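Local coordinates for protein C-glycoside 3-oxidase (Microbacterium trichothecenolyticum, PDB 7DVE) that oxidises the C3 hydroxyl of the sugar in C-glycosides such as isoorientin and mangiferin, using FAD and passing the electrons to oxygen to give hydrogen peroxide, at residues Leu280-Gly285 with Phe385-Val390; Glu418-Gly423 with Asp432-Met437. One frame throughout, in Å; residues are numbered along the deposited sequence.

Contact 1 (Leu280-Gly285 with Phe385-Val390); sequences LLWASG and FSDSDV
Phe385 lays its CB over one face of the Trp282 indole, a CH-pi contact in which CB stands 3.7 Å from the centroid of the five-membered ring. Within that ring CD1 comes closest to Phe385 CB, at 3.6 Å. The phenyl ring continues past the pyrrole toward the helix, and its CD2 lies 3.7 Å from Trp282 CB. The two ring planes meet at 34°, neither stacked nor edge-to-face. At the indole rim, near its plane, Asp387 OD1 approaches Trp282 CZ2 more loosely, at 4.3 Å. Trp282 CB already faces the strand, and with CG anti to the backbone N (chi1 174°) the indole lies against Phe385 CB. Without the indole, as with an alanine here, Phe385 CB would probably lose its CH-pi partner and a gap would be likely to open between helix and strand. Farther out, the helix finishes in a Schellman motif at Gly285. Ser284 OG bonds Leu280 O at 2.7 Å and is also hydrogen-bonded with Val240 N, which ties the helix end to strand 235-243. Past Phe385, Ser386 OG accepts from the amides of Ser388 and Asp389, an ST turn and ST motif at the corner between strands. At the protein surface, with the Phe385 side chain about 10 Å from the bound FAD, the contact joins the helix that follows strand 267-270 of the parallel FAD-binding sheet to the two-stranded sheet 382-386/396-401.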
ATOM      1  N   LEU A 280     -11.974  -5.945  11.619  1.00 62.58           N
ATOM      2  CA  LEU A 280     -11.842  -7.239  12.276  1.00 63.58           C
ATOM      3  C   LEU A 280     -11.667  -7.074  13.778  1.00 64.84           C
ATOM      4  O   LEU A 280     -12.268  -7.819  14.563  1.00 66.18           O
ATOM      5  CB  LEU A 280     -10.673  -8.017  11.670  1.00 63.32           C
ATOM      6  CG  LEU A 280     -10.241  -9.287  12.400  1.00 65.94           C
ATOM      7  CD1 LEU A 280     -11.413 -10.259  12.517  1.00 68.10           C
ATOM      8  CD2 LEU A 280      -9.060  -9.928  11.677  1.00 63.67           C
ATOM      9  N   LEU A 281     -10.866  -6.086  14.202  1.00 64.10           N
ATOM     10  CA  LEU A 281     -10.666  -5.886  15.639  1.00 65.29           C
ATOM     11  C   LEU A 281     -11.970  -5.469  16.320  1.00 65.89           C
ATOM     12  O   LEU A 281     -12.294  -5.960  17.404  1.00 67.49           O
ATOM     13  CB  LEU A 281      -9.558  -4.854  15.901  1.00 64.03           C
ATOM     14  CG  LEU A 281      -8.093  -5.073  15.442  1.00 65.84           C
ATOM     15  CD1 LEU A 281      -7.088  -4.422  16.391  1.00 61.94           C
ATOM     16  CD2 LEU A 281      -7.755  -6.538  15.226  1.00 64.30           C
ATOM     17  N   TRP A 282     -12.745  -4.583  15.688  1.00 65.20           N
ATOM     18  CA  TRP A 282     -14.047  -4.190  16.238  1.00 65.97           C
ATOM     19  C   TRP A 282     -14.980  -5.391  16.346  1.00 67.28           C
ATOM     20  O   TRP A 282     -15.585  -5.629  17.396  1.00 68.34           O
ATOM     21  CB  TRP A 282     -14.676  -3.090  15.378  1.00 64.91           C
ATOM     22  CG  TRP A 282     -16.082  -2.708  15.789  1.00 69.46           C
ATOM     23  CD1 TRP A 282     -17.249  -3.288  15.375  1.00 68.34           C
ATOM     24  CD2 TRP A 282     -16.454  -1.651  16.676  1.00 70.15           C
ATOM     25  NE1 TRP A 282     -18.325  -2.668  15.969  1.00 73.49           N
ATOM     26  CE2 TRP A 282     -17.861  -1.659  16.771  1.00 72.66           C
ATOM     27  CE3 TRP A 282     -15.733  -0.701  17.403  1.00 72.09           C
ATOM     28  CZ2 TRP A 282     -18.562  -0.751  17.564  1.00 74.83           C
ATOM     29  CZ3 TRP A 282     -16.432   0.196  18.209  1.00 73.68           C
ATOM     30  CH2 TRP A 282     -17.826   0.164  18.282  1.00 75.61           C
ATOM     31  N   ALA A 283     -15.088  -6.173  15.269  1.00 67.59           N
ATOM     32  CA  ALA A 283     -15.905  -7.382  15.301  1.00 66.57           C
ATOM     33  C   ALA A 283     -15.468  -8.349  16.398  1.00 69.86           C
ATOM     34  O   ALA A 283     -16.300  -9.100  16.920  1.00 72.30           O
ATOM     35  CB  ALA A 283     -15.861  -8.083  13.945  1.00 67.71           C
ATOM     36  N   SER A 284     -14.186  -8.352  16.766  1.00 68.88           N
ATOM     37  CA  SER A 284     -13.707  -9.267  17.797  1.00 70.66           C
ATOM     38  C   SER A 284     -13.781  -8.683  19.207  1.00 71.44           C
ATOM     39  O   SER A 284     -13.329  -9.336  20.159  1.00 71.15           O
ATOM     40  CB  SER A 284     -12.268  -9.695  17.501  1.00 70.98           C
ATOM     41  OG  SER A 284     -12.101  -9.971  16.124  1.00 72.22           O
ATOM     42  N   GLY A 285     -14.341  -7.486  19.368  1.00 70.84           N
ATOM     43  CA  GLY A 285     -14.430  -6.868  20.679  1.00 70.87           C
ATOM     44  C   GLY A 285     -13.139  -6.267  21.192  1.00 71.86           C
ATOM     45  O   GLY A 285     -13.037  -5.997  22.389  1.00 70.52           O
ATOM     46  N   PHE A 385     -18.003   1.613  12.797  1.00 65.85           N
ATOM     47  CA  PHE A 385     -18.615   0.345  12.421  1.00 67.54           C
ATOM     48  C   PHE A 385     -20.003   0.219  13.024  1.00 70.64           C
ATOM     49  O   PHE A 385     -20.291   0.785  14.077  1.00 70.74           O
ATOM     50  CB  PHE A 385     -17.733  -0.836  12.849  1.00 66.88           C
ATOM     51  CG  PHE A 385     -16.374  -0.787  12.254  1.00 66.37           C
ATOM     52  CD1 PHE A 385     -16.179  -1.135  10.930  1.00 63.77           C
ATOM     53  CD2 PHE A 385     -15.289  -0.338  12.998  1.00 65.34           C
ATOM     54  CE1 PHE A 385     -14.916  -1.062  10.369  1.00 61.03           C
ATOM     55  CE2 PHE A 385     -14.038  -0.266  12.438  1.00 61.00           C
ATOM     56  CZ  PHE A 385     -13.857  -0.621  11.124  1.00 61.25           C
ATOM     57  N   SER A 386     -20.859  -0.530  12.333  1.00 73.89           N
ATOM     58  CA  SER A 386     -22.263  -0.676  12.685  1.00 74.83           C
ATOM     59  C   SER A 386     -22.483  -1.959  13.470  1.00 78.66           C
ATOM     60  O   SER A 386     -21.901  -3.001  13.147  1.00 74.29           O
ATOM     61  CB  SER A 386     -23.141  -0.682  11.431  1.00 74.89           C
ATOM     62  OG  SER A 386     -24.519  -0.779  11.789  1.00 78.27           O
ATOM     63  N   ASP A 387     -23.341  -1.872  14.497  1.00 82.65           N
ATOM     64  CA  ASP A 387     -23.743  -3.050  15.263  1.00 83.32           C
ATOM     65  C   ASP A 387     -24.627  -3.987  14.452  1.00 82.57           C
ATOM     66  O   ASP A 387     -24.660  -5.192  14.721  1.00 84.99           O
ATOM     67  CB  ASP A 387     -24.517  -2.655  16.526  1.00 87.33           C
ATOM     68  CG  ASP A 387     -23.652  -1.988  17.588  1.00 92.51           C
ATOM     69  OD1 ASP A 387     -22.479  -2.398  17.774  1.00 87.92           O
ATOM     70  OD2 ASP A 387     -24.194  -1.088  18.281  1.00 95.98           O
ATOM     71  N   SER A 388     -25.362  -3.458  13.481  1.00 79.34           N
ATOM     72  CA  SER A 388     -26.407  -4.211  12.802  1.00 80.27           C
ATOM     73  C   SER A 388     -26.080  -4.492  11.346  1.00 78.77           C
ATOM     74  O   SER A 388     -26.188  -5.637  10.899  1.00 80.16           O
ATOM     75  CB  SER A 388     -27.734  -3.451  12.877  1.00 80.82           C
ATOM     76  OG  SER A 388     -27.540  -2.083  12.561  1.00 81.82           O
ATOM     77  N   ASP A 389     -25.701  -3.466  10.590  1.00 77.57           N
ATOM     78  CA  ASP A 389     -25.440  -3.622   9.170  1.00 74.85           C
ATOM     79  C   ASP A 389     -24.080  -4.275   8.927  1.00 72.39           C
ATOM     80  O   ASP A 389     -23.139  -4.136   9.720  1.00 70.20           O
ATOM     81  CB  ASP A 389     -25.502  -2.269   8.471  1.00 74.71           C
ATOM     82  CG  ASP A 389     -26.726  -1.480   8.854  1.00 78.94           C
ATOM     83  OD1 ASP A 389     -27.739  -2.096   9.244  1.00 80.80           O
ATOM     84  OD2 ASP A 389     -26.679  -0.234   8.779  1.00 82.28           O
ATOM     85  N   VAL A 390     -23.988  -4.986   7.801  1.00 69.17           N
ATOM     86  CA  VAL A 390     -22.800  -5.740   7.432  1.00 67.77           C
ATOM     87  C   VAL A 390     -22.505  -5.493   5.961  1.00 65.73           C
ATOM     88  O   VAL A 390     -23.371  -5.075   5.188  1.00 66.43           O
ATOM     89  CB  VAL A 390     -22.956  -7.257   7.684  1.00 68.41           C
ATOM     90  CG1 VAL A 390     -23.064  -7.560   9.176  1.00 65.52           C
ATOM     91  CG2 VAL A 390     -24.166  -7.798   6.898  1.00 67.55           C
TER

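Contact 2 (Glu418-Gly423 with Asp432-Met437)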
ATOM      1  N   GLU A 418       2.376  24.070  -7.523  1.00 53.12           N
ATOM      2  CA  GLU A 418       3.666  23.406  -7.739  1.00 53.71           C
ATOM      3  C   GLU A 418       3.596  22.363  -8.850  1.00 54.62           C
ATOM      4  O   GLU A 418       4.579  22.177  -9.583  1.00 55.42           O
ATOM      5  CB  GLU A 418       4.200  22.763  -6.454  1.00 54.60           C
ATOM      6  CG  GLU A 418       5.534  21.953  -6.659  1.00 60.21           C
ATOM      7  CD  GLU A 418       6.763  22.827  -6.983  1.00 61.45           C
ATOM      8  OE1 GLU A 418       6.609  24.057  -7.140  1.00 61.99           O
ATOM      9  OE2 GLU A 418       7.897  22.281  -7.085  1.00 65.77           O
ATOM     10  N   ILE A 419       2.476  21.661  -9.001  1.00 54.64           N
ATOM     11  CA  ILE A 419       2.470  20.638 -10.036  1.00 56.19           C
ATOM     12  C   ILE A 419       2.462  21.287 -11.407  1.00 53.76           C
ATOM     13  O   ILE A 419       3.087  20.776 -12.344  1.00 53.62           O
ATOM     14  CB  ILE A 419       1.300  19.650  -9.876  1.00 52.60           C
ATOM     15  CG1 ILE A 419       1.576  18.420 -10.751  1.00 46.76           C
ATOM     16  CG2 ILE A 419       0.014  20.296 -10.262  1.00 51.09           C
ATOM     17  CD1 ILE A 419       0.721  17.207 -10.395  1.00 47.40           C
ATOM     18  N   VAL A 420       1.802  22.442 -11.545  1.00 53.31           N
ATOM     19  CA  VAL A 420       1.893  23.145 -12.825  1.00 52.00           C
ATOM     20  C   VAL A 420       3.325  23.618 -13.079  1.00 56.12           C
ATOM     21  O   VAL A 420       3.850  23.482 -14.196  1.00 56.24           O
ATOM     22  CB  VAL A 420       0.882  24.306 -12.872  1.00 53.75           C
ATOM     23  CG1 VAL A 420       1.026  25.084 -14.168  1.00 52.93           C
ATOM     24  CG2 VAL A 420      -0.509  23.745 -12.744  1.00 48.14           C
ATOM     25  N   ARG A 421       4.002  24.139 -12.041  1.00 53.91           N
ATOM     26  CA  ARG A 421       5.382  24.582 -12.243  1.00 53.92           C
ATOM     27  C   ARG A 421       6.296  23.421 -12.651  1.00 55.72           C
ATOM     28  O   ARG A 421       7.169  23.572 -13.518  1.00 55.19           O
ATOM     29  CB  ARG A 421       5.906  25.264 -10.979  1.00 54.97           C
ATOM     30  CG  ARG A 421       7.325  25.802 -11.113  1.00 60.46           C
ATOM     31  CD  ARG A 421       7.908  26.276  -9.764  1.00 58.75           C
ATOM     32  NE  ARG A 421       8.621  25.196  -9.091  1.00 61.25           N
ATOM     33  CZ  ARG A 421       9.840  24.788  -9.432  1.00 63.30           C
ATOM     34  NH1 ARG A 421      10.515  25.373 -10.407  1.00 63.06           N
ATOM     35  NH2 ARG A 421      10.392  23.766  -8.783  1.00 61.29           N
ATOM     36  N   LEU A 422       6.117  22.250 -12.040  1.00 55.01           N
ATOM     37  CA  LEU A 422       6.965  21.119 -12.409  1.00 52.79           C
ATOM     38  C   LEU A 422       6.633  20.607 -13.811  1.00 55.69           C
ATOM     39  O   LEU A 422       7.537  20.199 -14.553  1.00 53.58           O
ATOM     40  CB  LEU A 422       6.828  19.986 -11.395  1.00 53.10           C
ATOM     41  CG  LEU A 422       7.258  20.131  -9.936  1.00 56.65           C
ATOM     42  CD1 LEU A 422       6.735  18.941  -9.132  1.00 53.72           C
ATOM     43  CD2 LEU A 422       8.761  20.265  -9.768  1.00 54.57           C
ATOM     44  N   GLY A 423       5.349  20.603 -14.197  1.00 51.98           N
ATOM     45  CA  GLY A 423       5.000  20.081 -15.511  1.00 51.59           C
ATOM     46  C   GLY A 423       5.431  20.989 -16.654  1.00 55.27           C
ATOM     47  O   GLY A 423       5.842  20.512 -17.716  1.00 55.41           O
ATOM     48  N   ASP A 432      -4.482  23.376 -19.023  1.00 57.03           N
ATOM     49  CA  ASP A 432      -3.684  24.394 -18.343  1.00 54.80           C
ATOM     50  C   ASP A 432      -3.778  24.287 -16.826  1.00 55.70           C
ATOM     51  O   ASP A 432      -2.979  24.919 -16.123  1.00 56.85           O
ATOM     52  CB  ASP A 432      -4.022  25.832 -18.818  1.00 54.21           C
ATOM     53  CG  ASP A 432      -5.376  26.354 -18.305  1.00 57.83           C
ATOM     54  OD1 ASP A 432      -6.197  25.526 -17.838  1.00 59.68           O
ATOM     55  OD2 ASP A 432      -5.638  27.589 -18.413  1.00 53.83           O
ATOM     56  N   ARG A 433      -4.704  23.491 -16.303  1.00 56.04           N
ATOM     57  CA  ARG A 433      -4.790  23.362 -14.860  1.00 54.98           C
ATOM     58  C   ARG A 433      -4.829  21.897 -14.453  1.00 53.28           C
ATOM     59  O   ARG A 433      -5.256  21.035 -15.229  1.00 51.63           O
ATOM     60  CB  ARG A 433      -6.021  24.102 -14.322  1.00 54.85           C
ATOM     61  CG  ARG A 433      -5.842  25.608 -14.320  1.00 53.16           C
ATOM     62  CD  ARG A 433      -6.930  26.255 -13.496  1.00 60.46           C
ATOM     63  NE  ARG A 433      -6.925  27.709 -13.612  1.00 65.00           N
ATOM     64  CZ  ARG A 433      -6.185  28.513 -12.855  1.00 66.52           C
ATOM     65  NH1 ARG A 433      -5.363  28.030 -11.938  1.00 65.64           N
ATOM     66  NH2 ARG A 433      -6.272  29.832 -13.023  1.00 63.53           N
ATOM     67  N   PRO A 434      -4.318  21.584 -13.272  1.00 52.58           N
ATOM     68  CA  PRO A 434      -4.275  20.199 -12.805  1.00 52.49           C
ATOM     69  C   PRO A 434      -5.630  19.824 -12.212  1.00 49.26           C
ATOM     70  O   PRO A 434      -6.505  20.656 -12.075  1.00 53.08           O
ATOM     71  CB  PRO A 434      -3.177  20.245 -11.747  1.00 49.47           C
ATOM     72  CG  PRO A 434      -3.371  21.641 -11.130  1.00 50.42           C
ATOM     73  CD  PRO A 434      -3.766  22.525 -12.275  1.00 51.12           C
ATOM     74  N   PHE A 435      -5.779  18.553 -11.838  1.00 50.09           N
ATOM     75  CA  PHE A 435      -7.044  18.007 -11.346  1.00 52.57           C
ATOM     76  C   PHE A 435      -6.860  17.462  -9.935  1.00 51.51           C
ATOM     77  O   PHE A 435      -5.962  16.646  -9.699  1.00 48.34           O
ATOM     78  CB  PHE A 435      -7.544  16.886 -12.276  1.00 49.94           C
ATOM     79  CG  PHE A 435      -8.913  16.334 -11.924  1.00 52.21           C
ATOM     80  CD1 PHE A 435     -10.063  17.043 -12.231  1.00 54.13           C
ATOM     81  CD2 PHE A 435      -9.053  15.078 -11.350  1.00 53.29           C
ATOM     82  CE1 PHE A 435     -11.347  16.524 -11.947  1.00 56.49           C
ATOM     83  CE2 PHE A 435     -10.340  14.548 -11.059  1.00 54.05           C
ATOM     84  CZ  PHE A 435     -11.482  15.275 -11.361  1.00 52.52           C
ATOM     85  N   VAL A 436      -7.715  17.881  -9.006  1.00 49.22           N
ATOM     86  CA  VAL A 436      -7.689  17.304  -7.659  1.00 51.97           C
ATOM     87  C   VAL A 436      -8.557  16.043  -7.672  1.00 51.53           C
ATOM     88  O   VAL A 436      -9.772  16.128  -7.828  1.00 49.79           O
ATOM     89  CB  VAL A 436      -8.178  18.302  -6.592  1.00 52.45           C
ATOM     90  CG1 VAL A 436      -8.028  17.690  -5.182  1.00 46.90           C
ATOM     91  CG2 VAL A 436      -7.402  19.622  -6.662  1.00 50.97           C
ATOM     92  N   MET A 437      -7.938  14.869  -7.488  1.00 51.42           N
ATOM     93  CA  MET A 437      -8.668  13.602  -7.514  1.00 50.02           C
ATOM     94  C   MET A 437      -9.673  13.540  -6.355  1.00 47.68           C
ATOM     95  O   MET A 437      -9.511  14.223  -5.358  1.00 48.73           O
ATOM     96  CB  MET A 437      -7.691  12.435  -7.401  1.00 49.33           C
ATOM     97  CG  MET A 437      -6.799  12.197  -8.624  1.00 50.99           C
ATOM     98  SD  MET A 437      -7.719  11.958 -10.127  1.00 53.84           S
ATOM     99  CE  MET A 437      -8.548  10.409  -9.765  1.00 50.74           C
TER
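Pro434 meets the helix through its pyrrolidine ring, which touches methyl groups of two successive residues, Ile419 and Val420. Between 418-423 and 432-437 the side chains meet by apolar packing, with no hydrogen bond across; Lys416 of the same helix also touches Pro434 and Val436. Ile419 CG2 touches Pro434 CB at 3.5 Å and also lies near Pro434 CG, the two side chains sliding past each other in opposite directions. Val420 works at the other end of the ring: its CG2 sits 3.5 Å from Pro434 CD, and here the side chains cross at about a right angle. With CG1 of Val420 anti to the backbone N (chi1 177°), CG2 takes the place beside that nitrogen and faces the proline. Val420 CG2 also comes within 4.3 Å of Asp432 O, a looser approach at the edge of the contact.

The side-chain hydrogen bonds within these segments lie on the helix, away from the proline. Arg421 NE donates to Glu418 OE1 at 3.0 Å in a salt bridge. That oxygen lies in the guanidinium plane and is met on its syn side, 28° out of the carboxylate plane; a second, weak bond joins Arg421 NH2 to Glu418 OE2. Arg421 NH1 also bonds Val184 O.

Backbone hydrogen bonds join Phe435 to Val302 of strand 300-307. Helix 406-424 covers the large antiparallel sheet, Ile419 resting on Leu369 and Leu371 of strand 366-373 as well as on Ile301 and Phe303, and a short turn leads it into strand 427-436 of that sheet. No polar bond spans the two segments, so the fit of two CG2 methyls to the proline ring, and probably the exclusion of water around buried Ile419, joins them.

From the N terminus, the chain has already laid down most of the parallel FAD-binding sheet when it enters helix 276-283. It then runs out through strands of the large antiparallel sheet and returns at strand 382-386, where contact 1 closes a loop of 99 intervening residues and ties that helix to the small two-stranded sheet. Contact 2 opens only afterwards and closes a short excursion of eight residues, bringing helix 406-424 against strand 427-436 of the large antiparallel sheet. The two loops follow in series, neither nesting nor crossing. The nearest atoms of contacts 1 and 2 are about 23 Å apart, so one long-range and one local closure serve separate regions of this GMC oxidoreductase.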